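Local coordinates for protein putative glycosyl hydrolase (Bacteroides thetaiotaomicron VPI-5482, PDB 3K11) that is a putative glycosyl hydrolase of the family 88 type, probably cleaving carbohydrate substrates, at residues A[35-40]-A[98-103]; A[86-91]-A[105-110]; A[329-334]-A[400-405]; A[335-340]-A[408-413]. One frame throughout, in Å; residues are numbered along the deposited sequence. Where two conformers were deposited one is given.

Contact 1: residues A[35-40]-A[98-103]; sequences DIDRVF and TGDKRY
The phenol oxygen of Y103 donates to D37 OD1 over a very short 2.5 Å, and the guanidinium of R102 reaches the same oxygen from another direction, NH2 to D37 OD1 2.9 Å, as a salt bridge. D37 OD1 sits at the guanidinium's edge, near its plane, but the carboxylate itself is turned 79° to that plane. I36 CD1 packs against the hydroxyl end of Y103. Beside this polar knot lies a T-shaped aromatic pair: the edge of Y103 points at the face of F40, Y103 CD1 above the centre of the F40 ring, with planes 87° apart and centroids separated by 5.0 Å. F40 holds CG anti to the backbone N (chi1 177°), which carries its ring across to both Y103 and R102; F40 CE2 lies over a face of the R102 guanidinium, while R102 NH1 stands at the F40 edge. Water 1 links the two sides, giving a proton to D37 O at 2.7 Å and accepting from R102 NH1.

One step out, D100 fixes the arginine. It takes R102 side-on through NE and NH2, the latter 2.9 Å from OD2. Its OD1 also caps the helix by accepting from R102 N at 3.1 Å. The carboxylates of D37 and D100 come close, OD1 to OD2 3.9 Å, and R102 together with K33, salt-bridged to both, probably offsets their charge. Further back, T98 OG1 accepts from D100 N in an ST turn, and G99 leaves helix 82-98 with positive phi. Helix 29-45 is thus pinned to an N-capped helix start, just after the tight turn joining two helices.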
# COMPACT_ATOMS: atom_id res chain seq x y z
N ASP A 35 8.73 12.30 -31.26
CA ASP A 35 9.15 12.62 -29.91
C ASP A 35 10.60 12.27 -29.63
O ASP A 35 11.35 13.09 -29.09
CB ASP A 35 8.18 11.99 -28.92
CG ASP A 35 6.82 12.73 -28.88
OD1 ASP A 35 6.71 13.89 -29.34
OD2 ASP A 35 5.84 12.15 -28.41
N ILE A 36 11.05 11.09 -30.03
CA ILE A 36 12.48 10.77 -29.84
C ILE A 36 13.35 11.66 -30.72
O ILE A 36 14.45 11.99 -30.35
CB ILE A 36 12.83 9.25 -29.92
CG1 ILE A 36 12.52 8.64 -31.30
CG2 ILE A 36 12.15 8.51 -28.79
CD1 ILE A 36 13.14 7.23 -31.56
N ASP A 37 12.86 12.07 -31.88
CA ASP A 37 13.61 13.01 -32.75
C ASP A 37 13.80 14.37 -32.05
O ASP A 37 14.84 14.99 -32.18
CB ASP A 37 12.90 13.20 -34.07
CG ASP A 37 13.19 12.10 -35.11
OD1 ASP A 37 14.16 11.34 -34.95
OD2 ASP A 37 12.41 12.07 -36.11
N ARG A 38 12.80 14.80 -31.27
CA ARG A 38 12.91 16.06 -30.51
C ARG A 38 13.97 15.95 -29.42
O ARG A 38 14.78 16.87 -29.23
CB ARG A 38 11.55 16.48 -29.95
CG ARG A 38 11.57 17.87 -29.35
CD ARG A 38 10.18 18.46 -29.16
NE ARG A 38 9.42 17.82 -28.09
CZ ARG A 38 8.53 16.85 -28.27
NH1 ARG A 38 8.25 16.35 -29.47
NH2 ARG A 38 7.91 16.34 -27.21
N VAL A 39 13.99 14.82 -28.72
CA VAL A 39 15.02 14.58 -27.71
C VAL A 39 16.39 14.49 -28.39
O VAL A 39 17.37 15.09 -27.93
CB VAL A 39 14.76 13.27 -26.92
CG1 VAL A 39 15.93 13.00 -26.01
CG2 VAL A 39 13.41 13.35 -26.13
N PHE A 40 16.46 13.75 -29.50
CA PHE A 40 17.72 13.58 -30.20
C PHE A 40 18.29 14.92 -30.67
O PHE A 40 19.48 15.20 -30.52
CB PHE A 40 17.53 12.64 -31.40
CG PHE A 40 18.77 12.45 -32.22
CD1 PHE A 40 19.87 11.84 -31.67
CD2 PHE A 40 18.85 12.94 -33.52
CE1 PHE A 40 21.04 11.68 -32.39
CE2 PHE A 40 20.01 12.79 -34.25
CZ PHE A 40 21.11 12.14 -33.68
N THR A 98 14.28 1.93 -36.42
CA THR A 98 13.72 3.01 -37.24
C THR A 98 14.35 3.12 -38.59
O THR A 98 13.78 3.71 -39.50
CB THR A 98 13.92 4.38 -36.55
OG1 THR A 98 15.32 4.70 -36.53
CG2 THR A 98 13.37 4.39 -35.12
N GLY A 99 15.58 2.63 -38.72
CA GLY A 99 16.33 2.80 -39.93
C GLY A 99 16.90 4.19 -40.13
O GLY A 99 17.43 4.48 -41.19
N ASP A 100 16.81 5.06 -39.14
CA ASP A 100 17.33 6.41 -39.23
C ASP A 100 18.82 6.34 -38.86
O ASP A 100 19.19 6.22 -37.70
CB ASP A 100 16.54 7.31 -38.26
CG ASP A 100 16.87 8.78 -38.42
OD1 ASP A 100 17.90 9.09 -39.04
OD2 ASP A 100 16.09 9.61 -37.90
N LYS A 101 19.68 6.46 -39.86
CA LYS A 101 21.13 6.37 -39.67
C LYS A 101 21.72 7.54 -38.93
O LYS A 101 22.90 7.50 -38.53
CB LYS A 101 21.83 6.25 -41.02
CG LYS A 101 21.44 4.98 -41.79
N ARG A 102 20.97 8.62 -38.78
CA ARG A 102 21.46 9.78 -38.01
C ARG A 102 21.81 9.35 -36.59
O ARG A 102 22.74 9.88 -35.98
CB ARG A 102 20.43 10.90 -37.94
CG ARG A 102 20.09 11.59 -39.28
CD ARG A 102 19.12 12.75 -39.01
NE ARG A 102 17.97 12.24 -38.26
CZ ARG A 102 17.32 12.88 -37.27
NH1 ARG A 102 17.64 14.10 -36.87
NH2 ARG A 102 16.32 12.26 -36.67
N TYR A 103 21.02 8.41 -36.05
CA TYR A 103 21.23 7.96 -34.69
C TYR A 103 22.59 7.28 -34.53
O TYR A 103 23.33 7.58 -33.59
CB TYR A 103 20.11 7.03 -34.24
CG TYR A 103 18.71 7.62 -34.25
CD1 TYR A 103 18.47 8.92 -33.87
CD2 TYR A 103 17.63 6.84 -34.57
CE1 TYR A 103 17.19 9.43 -33.86
CE2 TYR A 103 16.33 7.34 -34.52
CZ TYR A 103 16.12 8.62 -34.15
OH TYR A 103 14.84 9.13 -34.12
O HOH W 1 15.91 14.82 -34.68

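Contact 2: residues A[86-91]-A[105-110]; sequences VTYSAL and DYVQNR
Y88 lays its ring against Y106 and V107, adjacent on the facing helix, and against the base of R110 one turn on. Y88 CD1 touches V107 CG1 at 3.9 Å, and Y88 CE1 meets Y106 CE1 at the same separation, the two tyrosine side chains crossing at about a right angle. The hydroxyl end runs past the aliphatic root of the arginine, Y88 OH to R110 CB 3.7 Å, but its hydrogen-bonding partner is L79 O.

V107 wedges between two residues of segment 86-91 by dividing its methyls. With CG1 anti to the backbone N (chi1 -175°), that branch takes the Y88 ring and CG2 is left to press on L91 CB at 3.6 Å. L91 then reaches obliquely across to Y106, and its CD1 lies only 3.3 Å from Y106 CD1, a tight approach.

The polar ends of these buried side chains find partners beyond the two segments. Y106 OH bonds to T47 OG1 and W84 NE1. R110 bends at chi2 (-46°) and folds back along its own helix, leaving Y106 CE2 3.2 Å above the guanidinium plane; its NE goes to T47 O and its NH2 makes a salt bridge with D44. No hydrogen bond joins the two segments; they meet through van der Waals packing. Helix 29-45 closes one flank through F40 and I43, and A153 and L157 of helix 148-160 close another.

The segment axes run 138° apart in direction and 9.5 Å from each other at closest. Two successive helices folded back on a short turn make a helical hairpin, the element from which the six-hairpin (alpha/alpha) fold of this clan is built.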
# COMPACT_ATOMS: atom_id res chain seq x y z
N VAL A 86 24.44 4.81 -21.61
CA VAL A 86 23.08 4.37 -21.91
C VAL A 86 22.57 5.02 -23.20
O VAL A 86 21.99 4.35 -24.09
CB VAL A 86 22.11 4.64 -20.71
CG1 VAL A 86 20.69 4.13 -21.07
CG2 VAL A 86 22.64 4.01 -19.44
N THR A 87 22.82 6.31 -23.35
CA THR A 87 22.38 7.03 -24.56
C THR A 87 22.96 6.41 -25.81
O THR A 87 22.26 6.25 -26.84
CB THR A 87 22.75 8.51 -24.47
OG1 THR A 87 22.07 9.09 -23.35
CG2 THR A 87 22.39 9.28 -25.78
N TYR A 88 24.24 6.06 -25.76
CA TYR A 88 24.87 5.45 -26.94
C TYR A 88 24.21 4.11 -27.31
O TYR A 88 23.96 3.84 -28.48
CB TYR A 88 26.36 5.24 -26.72
CG TYR A 88 27.15 6.52 -26.56
CD1 TYR A 88 27.07 7.54 -27.51
CD2 TYR A 88 27.99 6.70 -25.47
CE1 TYR A 88 27.79 8.72 -27.34
CE2 TYR A 88 28.71 7.88 -25.30
CZ TYR A 88 28.63 8.87 -26.25
OH TYR A 88 29.34 10.05 -26.08
N SER A 89 23.98 3.26 -26.31
CA SER A 89 23.27 1.98 -26.55
C SER A 89 21.87 2.20 -27.09
O SER A 89 21.44 1.49 -28.01
CB SER A 89 23.22 1.08 -25.28
OG SER A 89 24.43 0.32 -25.11
N ALA A 90 21.17 3.18 -26.53
CA ALA A 90 19.83 3.55 -27.02
C ALA A 90 19.80 3.91 -28.49
O ALA A 90 18.92 3.47 -29.26
CB ALA A 90 19.30 4.71 -26.19
N LEU A 91 20.76 4.74 -28.90
CA LEU A 91 20.83 5.22 -30.29
C LEU A 91 21.25 4.14 -31.27
O LEU A 91 20.77 4.11 -32.43
CB LEU A 91 21.76 6.43 -30.37
CG LEU A 91 21.17 7.71 -29.73
CD1 LEU A 91 22.25 8.80 -29.59
CD2 LEU A 91 19.89 8.21 -30.48
N ASP A 105 25.07 7.64 -36.73
CA ASP A 105 26.07 8.65 -37.11
C ASP A 105 26.54 9.43 -35.88
O ASP A 105 27.72 9.76 -35.74
CB ASP A 105 25.51 9.68 -38.08
CG ASP A 105 25.28 9.12 -39.50
OD1 ASP A 105 25.72 7.99 -39.79
OD2 ASP A 105 24.64 9.85 -40.29
N TYR A 106 25.60 9.74 -35.00
CA TYR A 106 25.92 10.42 -33.75
C TYR A 106 26.90 9.63 -32.91
O TYR A 106 27.84 10.18 -32.36
CB TYR A 106 24.62 10.65 -32.96
CG TYR A 106 24.81 11.26 -31.60
CD1 TYR A 106 25.00 10.44 -30.48
CD2 TYR A 106 24.75 12.63 -31.40
CE1 TYR A 106 25.16 10.98 -29.22
CE2 TYR A 106 24.91 13.18 -30.11
CZ TYR A 106 25.12 12.33 -29.04
OH TYR A 106 25.29 12.81 -27.78
N VAL A 107 26.63 8.34 -32.74
CA VAL A 107 27.46 7.49 -31.90
C VAL A 107 28.81 7.32 -32.56
O VAL A 107 29.85 7.41 -31.91
CB VAL A 107 26.79 6.13 -31.63
CG1 VAL A 107 27.63 5.34 -30.64
CG2 VAL A 107 25.33 6.33 -31.03
N GLN A 108 28.81 7.05 -33.86
CA GLN A 108 30.06 6.99 -34.61
C GLN A 108 30.92 8.23 -34.37
O GLN A 108 32.10 8.15 -34.05
CB GLN A 108 29.76 6.85 -36.11
CG GLN A 108 29.23 5.48 -36.56
CD GLN A 108 30.34 4.46 -36.75
OE1 GLN A 108 31.52 4.81 -36.68
NE2 GLN A 108 29.97 3.21 -37.03
N ASN A 109 30.30 9.39 -34.52
CA ASN A 109 31.01 10.64 -34.40
C ASN A 109 31.62 10.83 -33.03
O ASN A 109 32.79 11.17 -32.91
CB ASN A 109 30.08 11.78 -34.75
CG ASN A 109 30.72 13.11 -34.55
OD1 ASN A 109 30.55 13.74 -33.51
ND2 ASN A 109 31.49 13.57 -35.55
N ARG A 110 30.82 10.61 -31.98
CA ARG A 110 31.32 10.78 -30.61
C ARG A 110 32.41 9.78 -30.25
O ARG A 110 33.42 10.14 -29.64
CB ARG A 110 30.18 10.75 -29.59
CG ARG A 110 29.10 11.82 -29.78
CD ARG A 110 29.67 13.17 -30.02
NE ARG A 110 28.65 14.24 -29.96
CZ ARG A 110 27.83 14.58 -30.95
NH1 ARG A 110 27.80 13.89 -32.09
NH2 ARG A 110 27.02 15.60 -30.80

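Contact 3: residues A[329-334]-A[400-405]; sequences TAIYVY and YGPVLW
Aromatic overlap comes first. The ring of Y334 lies over the five-membered ring of W405, with centroids 3.8 Å apart and planes inclined by 33°, too oblique for a regular stack. Y334 CE1 comes down closest on the indole, 3.2 Å from W405 NE1. A Y334 chi1 of 164° sets CG opposite the backbone N and brings the ring to the indole; the tryptophan takes chi1 of -147°, off a staggered value, possibly a small cost of fitting the indole here.

A single water supplies the polar link. Water 2 sits in the indole plane, accepting from W405 NE1 at 3.0 Å and donating to Y334 OH at 2.7 Å, so the two aromatic side chains are tied at their polar ends as well as across their faces. With an alanine here in place of W405, Y334 would probably lose the surface that holds its ring in place, and water 2 the donor that positions it.

The axes of the two segments approach to 7.9 Å and cross at 32°, running in the same general direction. Such neighbouring helices of like direction are what the inner ring of an (alpha/alpha)6 barrel, the fold expected for this family, would present.

Small apolar groups allow that closeness. A330 CB fits against P402 CB at 3.7 Å and touches V403 CG2 as well, while I331 CG1 lies beside the proline ring, 3.8 Å from P402 CB. P402 stands in the first turn of helix 400-416. The W405 side chain also packs on S89, A90 and A93 of helix 82-98.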
# COMPACT_ATOMS: atom_id res chain seq x y z
N THR A 329 10.64 4.99 -15.24
CA THR A 329 9.48 4.70 -16.07
C THR A 329 9.90 4.38 -17.48
O THR A 329 9.46 3.37 -18.07
CB THR A 329 8.46 5.86 -16.04
OG1 THR A 329 8.00 6.04 -14.69
CG2 THR A 329 7.28 5.57 -16.96
N ALA A 330 10.81 5.20 -18.03
CA ALA A 330 11.30 4.96 -19.39
C ALA A 330 12.04 3.62 -19.51
O ALA A 330 11.89 2.89 -20.50
CB ALA A 330 12.24 6.13 -19.84
N ILE A 331 12.92 3.35 -18.56
CA ILE A 331 13.64 2.08 -18.51
C ILE A 331 12.63 0.90 -18.53
O ILE A 331 12.81 -0.05 -19.33
CB ILE A 331 14.57 1.92 -17.30
CG1 ILE A 331 15.72 2.96 -17.31
CG2 ILE A 331 15.15 0.49 -17.26
CD1 ILE A 331 16.40 3.16 -15.89
N TYR A 332 11.60 0.93 -17.69
CA TYR A 332 10.63 -0.14 -17.68
C TYR A 332 9.92 -0.29 -19.00
O TYR A 332 9.67 -1.42 -19.46
CB TYR A 332 9.59 0.02 -16.59
CG TYR A 332 10.19 0.11 -15.19
CD1 TYR A 332 11.24 -0.70 -14.80
CD2 TYR A 332 9.65 0.96 -14.25
CE1 TYR A 332 11.77 -0.62 -13.51
CE2 TYR A 332 10.17 1.04 -12.95
CZ TYR A 332 11.24 0.26 -12.60
OH TYR A 332 11.79 0.36 -11.33
N VAL A 333 9.55 0.83 -19.60
CA VAL A 333 8.90 0.77 -20.93
C VAL A 333 9.82 0.06 -21.94
O VAL A 333 9.36 -0.79 -22.70
CB VAL A 333 8.51 2.19 -21.44
CG1 VAL A 333 8.06 2.18 -22.92
CG2 VAL A 333 7.38 2.79 -20.53
N TYR A 334 11.09 0.43 -21.96
CA TYR A 334 12.03 -0.23 -22.86
C TYR A 334 12.03 -1.73 -22.56
O TYR A 334 11.96 -2.55 -23.47
CB TYR A 334 13.47 0.29 -22.76
CG TYR A 334 14.41 -0.71 -23.41
CD1 TYR A 334 14.49 -0.83 -24.79
CD2 TYR A 334 15.16 -1.61 -22.65
CE1 TYR A 334 15.30 -1.78 -25.37
CE2 TYR A 334 15.97 -2.60 -23.24
CZ TYR A 334 16.02 -2.66 -24.60
OH TYR A 334 16.82 -3.59 -25.23
N TYR A 400 17.74 10.66 -20.52
CA TYR A 400 17.81 10.78 -21.99
C TYR A 400 17.91 9.43 -22.71
O TYR A 400 17.11 9.16 -23.63
CB TYR A 400 18.95 11.79 -22.35
CG TYR A 400 18.51 13.15 -21.90
CD1 TYR A 400 17.65 13.90 -22.68
CD2 TYR A 400 18.77 13.59 -20.62
CE1 TYR A 400 17.11 15.12 -22.22
CE2 TYR A 400 18.24 14.83 -20.15
CZ TYR A 400 17.43 15.57 -20.97
OH TYR A 400 16.87 16.76 -20.52
N GLY A 401 18.89 8.61 -22.30
CA GLY A 401 19.12 7.28 -22.87
C GLY A 401 17.87 6.45 -22.82
O GLY A 401 17.41 5.90 -23.81
N PRO A 402 17.32 6.33 -21.63
CA PRO A 402 16.11 5.53 -21.47
C PRO A 402 14.91 5.96 -22.30
O PRO A 402 14.25 5.12 -22.85
CB PRO A 402 15.86 5.60 -19.99
CG PRO A 402 17.20 5.75 -19.36
CD PRO A 402 17.93 6.68 -20.34
N VAL A 403 14.66 7.26 -22.44
CA VAL A 403 13.56 7.71 -23.25
C VAL A 403 13.81 7.34 -24.69
O VAL A 403 12.90 6.91 -25.40
CB VAL A 403 13.34 9.24 -23.05
CG1 VAL A 403 12.42 9.82 -24.14
CG2 VAL A 403 12.78 9.49 -21.62
N LEU A 404 15.04 7.56 -25.16
CA LEU A 404 15.36 7.22 -26.55
C LEU A 404 15.21 5.73 -26.82
O LEU A 404 14.68 5.32 -27.85
CB LEU A 404 16.80 7.66 -26.90
CG LEU A 404 17.05 9.19 -27.00
CD1 LEU A 404 18.58 9.53 -26.95
CD2 LEU A 404 16.42 9.75 -28.31
N TRP A 405 15.71 4.94 -25.89
CA TRP A 405 15.71 3.48 -26.03
C TRP A 405 14.28 2.96 -25.97
O TRP A 405 13.88 2.14 -26.78
CB TRP A 405 16.56 2.86 -24.92
CG TRP A 405 17.30 1.60 -25.29
CD1 TRP A 405 17.08 0.78 -26.35
CD2 TRP A 405 18.38 1.03 -24.56
NE1 TRP A 405 17.95 -0.27 -26.32
CE2 TRP A 405 18.76 -0.15 -25.23
CE3 TRP A 405 19.09 1.40 -23.42
CZ2 TRP A 405 19.77 -0.97 -24.77
CZ3 TRP A 405 20.10 0.61 -22.97
CH2 TRP A 405 20.41 -0.58 -23.62
O HOH W 2 17.88 -2.92 -27.64

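Contact 4: residues A[335-340]-A[408-413]; sequences CLAHAI and AEMIRL
Two helices running in the same general direction within the all-helical core meet here, A337 and H338 of 335-340 facing E409 and L413 of 408-413. The segment axes come within 8.6 Å and cross at 36°.

E409 does two jobs. Its methylene CG packs on A337 CB at 3.7 Å and lies against the backbone N of H338; then the chain bends at chi2 (66°) and lifts the carboxylate along the histidine. H338 ND1 donates to E409 OE2 over 3.0 Å. The oxygen lies near the imidazole plane, yet the donor comes from well above the carboxylate plane, the two flat groups being turned 70° against each other. OE2 also accepts from N341 ND2, and H338 NE2 is bonded to D280 OD1, which pins the imidazole at both nitrogens. Y334 and W344 lie against its ring. A leucine in place of E409 would probably leave H338 ND1 and N341 ND2 without their shared acceptor and the imidazole less firmly fixed in rotation.

Beside the polar pair the contact is apolar. A337 CB reaches the selenium of selenomethionine M410 at 4.1 Å and L413 CD2 at 4.0 Å, so the small alanine accepts two larger side chains. The other methyl of L413, CD1, presses on I340 CG2 at 3.5 Å. M410 continues onto V333 and W358, and I340 onto A347 and Y350, carrying the apolar layer to helix 347-362.

Helices 326-342 and 400-416 thus pack side by side in the same general direction, consistent with neighbouring helices of the (alpha/alpha) barrel expected from the six-hairpin clan.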
# COMPACT_ATOMS: atom_id res chain seq x y z
N CYS A 335 12.23 -2.08 -21.29
CA CYS A 335 12.37 -3.48 -20.97
C CYS A 335 11.15 -4.30 -21.36
O CYS A 335 11.28 -5.42 -21.81
CB CYS A 335 12.61 -3.68 -19.49
SG CYS A 335 14.26 -3.04 -19.02
N LEU A 336 9.98 -3.74 -21.11
CA LEU A 336 8.74 -4.45 -21.39
C LEU A 336 8.52 -4.61 -22.88
O LEU A 336 8.22 -5.73 -23.35
CB LEU A 336 7.57 -3.76 -20.71
CG LEU A 336 7.51 -3.77 -19.19
CD1 LEU A 336 6.41 -2.78 -18.70
CD2 LEU A 336 7.36 -5.23 -18.59
N ALA A 337 8.71 -3.54 -23.65
CA ALA A 337 8.55 -3.62 -25.11
C ALA A 337 9.55 -4.62 -25.68
O ALA A 337 9.22 -5.42 -26.57
CB ALA A 337 8.73 -2.25 -25.74
N HIS A 338 10.79 -4.56 -25.19
CA HIS A 338 11.85 -5.46 -25.67
C HIS A 338 11.51 -6.94 -25.42
O HIS A 338 11.64 -7.79 -26.31
CB HIS A 338 13.16 -5.13 -24.98
CG HIS A 338 14.34 -5.83 -25.56
ND1 HIS A 338 14.75 -5.61 -26.86
CD2 HIS A 338 15.21 -6.73 -25.03
CE1 HIS A 338 15.80 -6.38 -27.12
NE2 HIS A 338 16.12 -7.05 -26.02
N ALA A 339 11.05 -7.21 -24.19
CA ALA A 339 10.71 -8.56 -23.76
C ALA A 339 9.53 -9.09 -24.58
O ALA A 339 9.49 -10.27 -24.90
CB ALA A 339 10.37 -8.60 -22.26
N ILE A 340 8.58 -8.22 -24.93
CA ILE A 340 7.48 -8.65 -25.80
C ILE A 340 8.01 -8.94 -27.19
O ILE A 340 7.70 -10.02 -27.77
CB ILE A 340 6.35 -7.58 -25.92
CG1 ILE A 340 5.65 -7.36 -24.56
CG2 ILE A 340 5.31 -8.03 -26.96
CD1 ILE A 340 4.85 -6.00 -24.44
N ALA A 408 12.54 3.89 -29.23
CA ALA A 408 13.02 2.99 -30.29
C ALA A 408 12.33 1.64 -30.25
O ALA A 408 11.93 1.11 -31.28
CB ALA A 408 14.52 2.80 -30.16
N GLU A 409 12.19 1.09 -29.05
CA GLU A 409 11.62 -0.23 -28.87
C GLU A 409 10.10 -0.21 -29.01
O GLU A 409 9.48 -1.16 -29.57
CB GLU A 409 12.04 -0.80 -27.49
CG GLU A 409 11.99 -2.30 -27.43
CD GLU A 409 13.00 -3.00 -28.32
OE1 GLU A 409 13.97 -2.37 -28.73
OE2 GLU A 409 12.79 -4.17 -28.59
N MSE A 410 9.48 0.88 -28.60
CA MSE A 410 8.05 1.04 -28.86
C MSE A 410 7.74 1.10 -30.35
O MSE A 410 6.73 0.53 -30.81
CB MSE A 410 7.49 2.30 -28.16
CG MSE A 410 7.33 2.22 -26.67
SE MSE A 410 6.10 0.90 -26.09
CE MSE A 410 4.61 1.33 -27.18
N ILE A 411 8.61 1.71 -31.14
CA ILE A 411 8.40 1.73 -32.60
C ILE A 411 8.40 0.30 -33.15
O ILE A 411 7.49 -0.05 -33.93
CB ILE A 411 9.43 2.64 -33.32
CG1 ILE A 411 9.12 4.11 -32.98
CG2 ILE A 411 9.50 2.39 -34.89
CD1 ILE A 411 10.31 5.13 -33.22
N ARG A 412 9.37 -0.51 -32.73
CA ARG A 412 9.42 -1.93 -33.12
C ARG A 412 8.12 -2.62 -32.72
O ARG A 412 7.50 -3.31 -33.53
CB ARG A 412 10.57 -2.65 -32.44
CG ARG A 412 10.65 -4.16 -32.72
CD ARG A 412 11.25 -4.42 -34.05
NE ARG A 412 12.71 -4.47 -34.00
CZ ARG A 412 13.52 -4.27 -35.04
NH1 ARG A 412 13.04 -3.96 -36.26
NH2 ARG A 412 14.83 -4.35 -34.87
N LEU A 413 7.75 -2.46 -31.46
CA LEU A 413 6.53 -3.11 -30.93
C LEU A 413 5.28 -2.72 -31.73
O LEU A 413 4.46 -3.58 -32.15
CB LEU A 413 6.36 -2.73 -29.45
CG LEU A 413 5.18 -3.36 -28.67
CD1 LEU A 413 5.32 -4.89 -28.60
CD2 LEU A 413 5.05 -2.75 -27.26

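In the fold
Contacts 3 and 4 are successive stations on one helix pair, 326-342 with 400-416: the centre of contact 3 sits about 6 Å from the chain's centre, that of contact 4 about 13 Å. Contacts 1 and 2 share helix 101-128, which meets helix 29-45 in one and helix 82-98 in the other. Contact 1, the farthest out and only partly buried, relies on charges, a cap and water; the three buried contacts are mainly apolar, with one bridging water added to the aromatic packing of contact 3 and a histidine-glutamate bond in contact 4. Helix 400-416 joins the halves, L404 packing on I36, and W405 on A90.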